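Local coordinates for protein glycosyl hydrolase family 10 (Prevotella bryantii, PDB 4MGQ) that is the calcium-binding carbohydrate-binding module of a larger enzyme that probably hydrolyses internal beta-1,4-xylosidic linkages in xylans, at residues 25-28 against 32-35; 78-83 against 87-92. All coordinates share one frame; numbering follows the deposited sequence.

Contact 1: 25-28 against 32-35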
loop_
_atom_site.group_PDB
_atom_site.type_symbol
_atom_site.label_atom_id
_atom_site.label_comp_id
_atom_site.label_asym_id
_atom_site.label_seq_id
_atom_site.Cartn_x
_atom_site.Cartn_y
_atom_site.Cartn_z
ATOM N N GLU A 25 -1.699 -4.337 19.142
ATOM C CA GLU A 25 -2.961 -3.796 19.654
ATOM C C GLU A 25 -3.302 -2.416 19.076
ATOM O O GLU A 25 -2.399 -1.634 18.756
ATOM C CB GLU A 25 -2.897 -3.725 21.185
ATOM C CG GLU A 25 -2.664 -5.084 21.818
ATOM C CD GLU A 25 -2.543 -5.017 23.331
ATOM O OE1 GLU A 25 -2.223 -3.927 23.846
ATOM O OE2 GLU A 25 -2.759 -6.059 23.992
ATOM N N PRO A 26 -4.606 -2.111 18.944
ATOM C CA PRO A 26 -5.015 -0.795 18.443
ATOM C C PRO A 26 -4.483 0.341 19.291
ATOM O O PRO A 26 -4.372 0.216 20.518
ATOM C CB PRO A 26 -6.546 -0.844 18.510
ATOM C CG PRO A 26 -6.872 -2.283 18.414
ATOM C CD PRO A 26 -5.760 -3.013 19.115
ATOM N N LYS A 27 -4.146 1.440 18.628
ATOM C CA LYS A 27 -3.771 2.666 19.315
ATOM C C LYS A 27 -4.977 3.577 19.386
ATOM O O LYS A 27 -6.048 3.250 18.878
ATOM C CB LYS A 27 -2.625 3.373 18.595
ATOM C CG LYS A 27 -1.468 2.487 18.205
ATOM C CD LYS A 27 -0.672 2.044 19.404
ATOM C CE LYS A 27 0.714 1.568 18.989
ATOM N NZ LYS A 27 1.499 1.098 20.163
ATOM N N THR A 28 -4.802 4.740 19.997
ATOM C CA THR A 28 -5.910 5.671 20.192
ATOM C C THR A 28 -6.346 6.401 18.918
ATOM O O THR A 28 -7.536 6.498 18.631
ATOM C CB THR A 28 -5.549 6.713 21.267
ATOM O OG1 THR A 28 -5.137 6.036 22.460
ATOM C CG2 THR A 28 -6.738 7.608 21.565
ATOM N N ASP A 32 -1.481 7.357 14.971
ATOM C CA ASP A 32 -0.511 6.753 15.888
ATOM C C ASP A 32 0.293 5.616 15.265
ATOM O O ASP A 32 1.251 5.118 15.860
ATOM C CB ASP A 32 -1.213 6.240 17.155
ATOM C CG ASP A 32 -1.752 7.369 18.025
ATOM O OD1 ASP A 32 -1.205 8.487 17.942
ATOM O OD2 ASP A 32 -2.716 7.140 18.791
ATOM N N ARG A 33 -0.107 5.200 14.066
ATOM C CA ARG A 33 0.620 4.173 13.337
ATOM C C ARG A 33 0.426 4.475 11.866
ATOM O O ARG A 33 -0.684 4.352 11.360
ATOM C CB ARG A 33 0.107 2.772 13.683
ATOM C CG ARG A 33 0.921 1.624 13.081
ATOM C CD ARG A 33 0.192 0.285 13.222
ATOM N NE ARG A 33 0.138 -0.185 14.611
ATOM C CZ ARG A 33 -0.983 -0.407 15.297
ATOM N NH1 ARG A 33 -2.168 -0.182 14.753
ATOM N NH2 ARG A 33 -0.914 -0.847 16.547
ATOM N N GLU A 34 1.486 4.919 11.196
ATOM C CA GLU A 34 1.367 5.296 9.791
ATOM C C GLU A 34 2.424 4.613 8.929
ATOM O O GLU A 34 3.558 4.394 9.352
ATOM C CB GLU A 34 1.456 6.822 9.625
ATOM C CG GLU A 34 0.277 7.576 10.255
ATOM C CD GLU A 34 0.283 9.086 10.005
ATOM O OE1 GLU A 34 1.190 9.602 9.336
ATOM O OE2 GLU A 34 -0.641 9.768 10.496
ATOM N N LEU A 35 2.003 4.289 7.712
ATOM C CA LEU A 35 2.847 3.724 6.672
ATOM C C LEU A 35 2.804 4.653 5.458
ATOM O O LEU A 35 1.726 5.073 5.030
ATOM C CB LEU A 35 2.365 2.319 6.302
ATOM C CG LEU A 35 3.039 1.639 5.114
ATOM C CD1 LEU A 35 4.468 1.271 5.458
ATOM C CD2 LEU A 35 2.238 0.408 4.682
#

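Contact 2: 78-83 against 87-92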
loop_
_atom_site.group_PDB
_atom_site.type_symbol
_atom_site.label_atom_id
_atom_site.label_comp_id
_atom_site.label_asym_id
_atom_site.label_seq_id
_atom_site.Cartn_x
_atom_site.Cartn_y
_atom_site.Cartn_z
ATOM N N PRO A 78 -8.218 7.242 -1.830
ATOM C CA PRO A 78 -8.291 5.841 -2.241
ATOM C C PRO A 78 -8.445 4.887 -1.057
ATOM O O PRO A 78 -7.984 3.753 -1.129
ATOM C CB PRO A 78 -6.955 5.619 -2.944
ATOM C CG PRO A 78 -5.999 6.535 -2.202
ATOM C CD PRO A 78 -6.829 7.747 -1.807
ATOM N N SER A 79 -9.084 5.345 0.016
ATOM C CA SER A 79 -9.308 4.485 1.177
ATOM C C SER A 79 -10.083 3.247 0.737
ATOM O O SER A 79 -10.903 3.311 -0.188
ATOM C CB SER A 79 -10.067 5.232 2.268
ATOM O OG SER A 79 -9.279 6.289 2.781
ATOM N N PHE A 80 -9.821 2.121 1.388
ATOM C CA PHE A 80 -10.409 0.870 0.933
ATOM C C PHE A 80 -10.749 -0.025 2.108
ATOM O O PHE A 80 -10.621 0.374 3.270
ATOM C CB PHE A 80 -9.458 0.153 -0.039
ATOM C CG PHE A 80 -8.083 -0.106 0.520
ATOM C CD1 PHE A 80 -7.094 0.865 0.450
ATOM C CD2 PHE A 80 -7.772 -1.329 1.097
ATOM C CE1 PHE A 80 -5.832 0.632 0.956
ATOM C CE2 PHE A 80 -6.500 -1.579 1.602
ATOM C CZ PHE A 80 -5.526 -0.590 1.526
ATOM N N LYS A 81 -11.196 -1.237 1.801
ATOM C CA LYS A 81 -11.577 -2.180 2.842
ATOM C C LYS A 81 -10.772 -3.464 2.717
ATOM O O LYS A 81 -10.319 -3.824 1.631
ATOM C CB LYS A 81 -13.078 -2.480 2.775
ATOM C CG LYS A 81 -13.964 -1.258 3.011
ATOM C CD LYS A 81 -15.433 -1.634 2.996
ATOM C CE LYS A 81 -16.317 -0.421 3.255
ATOM N NZ LYS A 81 -16.329 -0.044 4.697
ATOM N N SER A 82 -10.599 -4.154 3.836
ATOM C CA SER A 82 -9.876 -5.415 3.845
ATOM C C SER A 82 -10.685 -6.457 4.604
ATOM O O SER A 82 -11.505 -6.115 5.455
ATOM C CB SER A 82 -8.495 -5.249 4.469
ATOM O OG SER A 82 -7.767 -6.467 4.458
ATOM N N THR A 83 -10.453 -7.720 4.267
ATOM C CA THR A 83 -11.069 -8.849 4.957
ATOM C C THR A 83 -9.982 -9.849 5.327
ATOM O O THR A 83 -8.805 -9.602 5.080
ATOM C CB THR A 83 -12.128 -9.550 4.083
ATOM O OG1 THR A 83 -11.472 -10.222 2.997
ATOM C CG2 THR A 83 -13.142 -8.545 3.529
ATOM N N THR A 87 -8.190 -9.984 -0.982
ATOM C CA THR A 87 -9.116 -9.402 -1.950
ATOM C C THR A 87 -8.408 -8.329 -2.748
ATOM O O THR A 87 -7.427 -7.753 -2.275
ATOM C CB THR A 87 -10.349 -8.757 -1.298
ATOM O OG1 THR A 87 -9.935 -7.685 -0.441
ATOM C CG2 THR A 87 -11.146 -9.779 -0.498
ATOM N N THR A 88 -8.930 -8.040 -3.938
ATOM C CA THR A 88 -8.359 -6.987 -4.773
ATOM C C THR A 88 -9.066 -5.665 -4.549
ATOM O O THR A 88 -10.273 -5.612 -4.308
ATOM C CB THR A 88 -8.426 -7.336 -6.256
ATOM O OG1 THR A 88 -9.796 -7.502 -6.632
ATOM C CG2 THR A 88 -7.657 -8.611 -6.523
ATOM N N VAL A 89 -8.282 -4.600 -4.629
ATOM C CA VAL A 89 -8.720 -3.247 -4.372
ATOM C C VAL A 89 -8.479 -2.415 -5.615
ATOM O O VAL A 89 -7.424 -2.536 -6.240
ATOM C CB VAL A 89 -7.938 -2.623 -3.185
ATOM C CG1 VAL A 89 -8.119 -1.099 -3.129
ATOM C CG2 VAL A 89 -8.319 -3.301 -1.874
ATOM N N ALA A 90 -9.454 -1.586 -5.977
ATOM C CA ALA A 90 -9.242 -0.567 -6.995
ATOM C C ALA A 90 -10.062 0.653 -6.620
ATOM O O ALA A 90 -11.295 0.623 -6.679
ATOM C CB ALA A 90 -9.628 -1.077 -8.385
ATOM N N GLN A 91 -9.383 1.718 -6.210
ATOM C CA GLN A 91 -10.077 2.919 -5.755
ATOM C C GLN A 91 -9.526 4.155 -6.444
ATOM O O GLN A 91 -8.347 4.470 -6.312
ATOM C CB GLN A 91 -9.961 3.088 -4.233
ATOM C CG GLN A 91 -10.673 2.024 -3.408
ATOM C CD GLN A 91 -12.185 2.057 -3.573
ATOM O OE1 GLN A 91 -12.771 3.093 -3.899
ATOM N NE2 GLN A 91 -12.823 0.911 -3.356
ATOM N N ALA A 92 -10.400 4.859 -7.153
ATOM C CA ALA A 92 -10.017 6.080 -7.847
ATOM C C ALA A 92 -10.345 7.300 -7.000
ATOM O O ALA A 92 -11.283 7.282 -6.199
ATOM C CB ALA A 92 -10.713 6.167 -9.187
HETATM O O HOH W 1 -11.408 -5.429 -0.388
HETATM O O HOH W 2 -9.120 -8.486 2.006
#

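Contact 1: 25-28 against 32-35
The guanidinium of Arg33 has the side chain of Lys27 over one face and the carbonyl oxygen of Glu25 at its edge. The setting is the loop that links strand 17-24 of one sheet to strand 34-37 of the other in a beta-sandwich carbohydrate-binding domain. Arg33 NH2 donates a hydrogen bond to Glu25 O at 2.8 Å, with an N-H...O angle of 143°. The oxygen lies almost exactly in the guanidinium plane, whereas the donor stands above the plane of the carbonyl and so misses its lone pairs. A bend in the arginine chain at chi3 (-70°) turns the flat group toward this carbonyl. Arginine suits the place because it can serve several carbonyls at once: NH1 is bonded to the oxygens of Leu106 and Leu109, which ties the loop to the connection between strands 99-105 and 111-121.

Lys27 crosses the arginine at about a right angle, its CG 3.8 Å from Arg33 NH2. The methylenes lie against the guanidinium while the ammonium is carried past; Lys27 NZ remains 4.8 Å from Arg33 NH2, two like charges that lie near each other without touching. Asp32 accepts a hydrogen bond at OD2 from the backbone N of Asn29, in the loop between the segments. Its methylene meets the lysine, Asp32 CB lying 3.5 Å from Lys27 CB.

Contact 2: 78-83 against 87-92
Strand 80-82 runs nearly antiparallel to strand 87-92, at 171°, but their axes come no closer than 7.9 Å and no direct hydrogen bond joins them, so side chains and water fill the interval. Phe80 and Val89 form its apolar middle. Both gamma methyls of the valine meet the aromatic residue: Val89 CG1 packs on Phe80 CB at 3.6 Å, while Val89 CG2 lies obliquely to the ring, 3.6 Å from Phe80 CD2. With CG between backbone N and carbonyl carbon (chi1 56°), the phenylalanine carries its ring to where CD2 comes beside that methyl, and its side chain also touches Val63 and Val65 of strand 61-69. A branched valine suits this spot because its two methyls reach different parts of one partner.

Toward one end, Gln91 folds at chi2 (-65°) and lays its aliphatic part along the other backbone, CG being 3.5 Å from Ser79 O. Toward the other, Thr87 supplies a hydroxyl shared by two bridging waters. One water bonds Thr87 OG1 at 2.7 Å and donates to Lys81 O; the second also bonds OG1 and accepts from Thr83 N at 2.7 Å. Through them, one hydroxyl reaches both a carbonyl and an amide.

Each strand instead bonds within its own sheet, 80-82 to 61-69 and 87-94 to 48-57. This is the facing of two edge strands across a beta-sandwich, the jelly-roll architecture expected of CBM4/9-type modules.

Overall arrangement
Both contacts lie where the chain passes between the two antiparallel sheets of one sandwich domain, and they come one after the other along the chain. Contact 1 enters the sheet containing 34-37; contact 2 leaves that same sheet from its edge strand 80-82 and passes to the edge strand 87-94 of the other. Their centres are 19 Å apart and they do not touch. Contact 1 is a surface loop, where a buried arginine bonds one carbonyl of the exposed segment and packs against lysine methylenes. Contact 2 is partly buried: an apolar pair occupies its middle, and waters bridge its end. The calcium site is distant from contact 1, whereas Val89 in contact 2 comes within about 11 Å of Asp116, side chain to side chain.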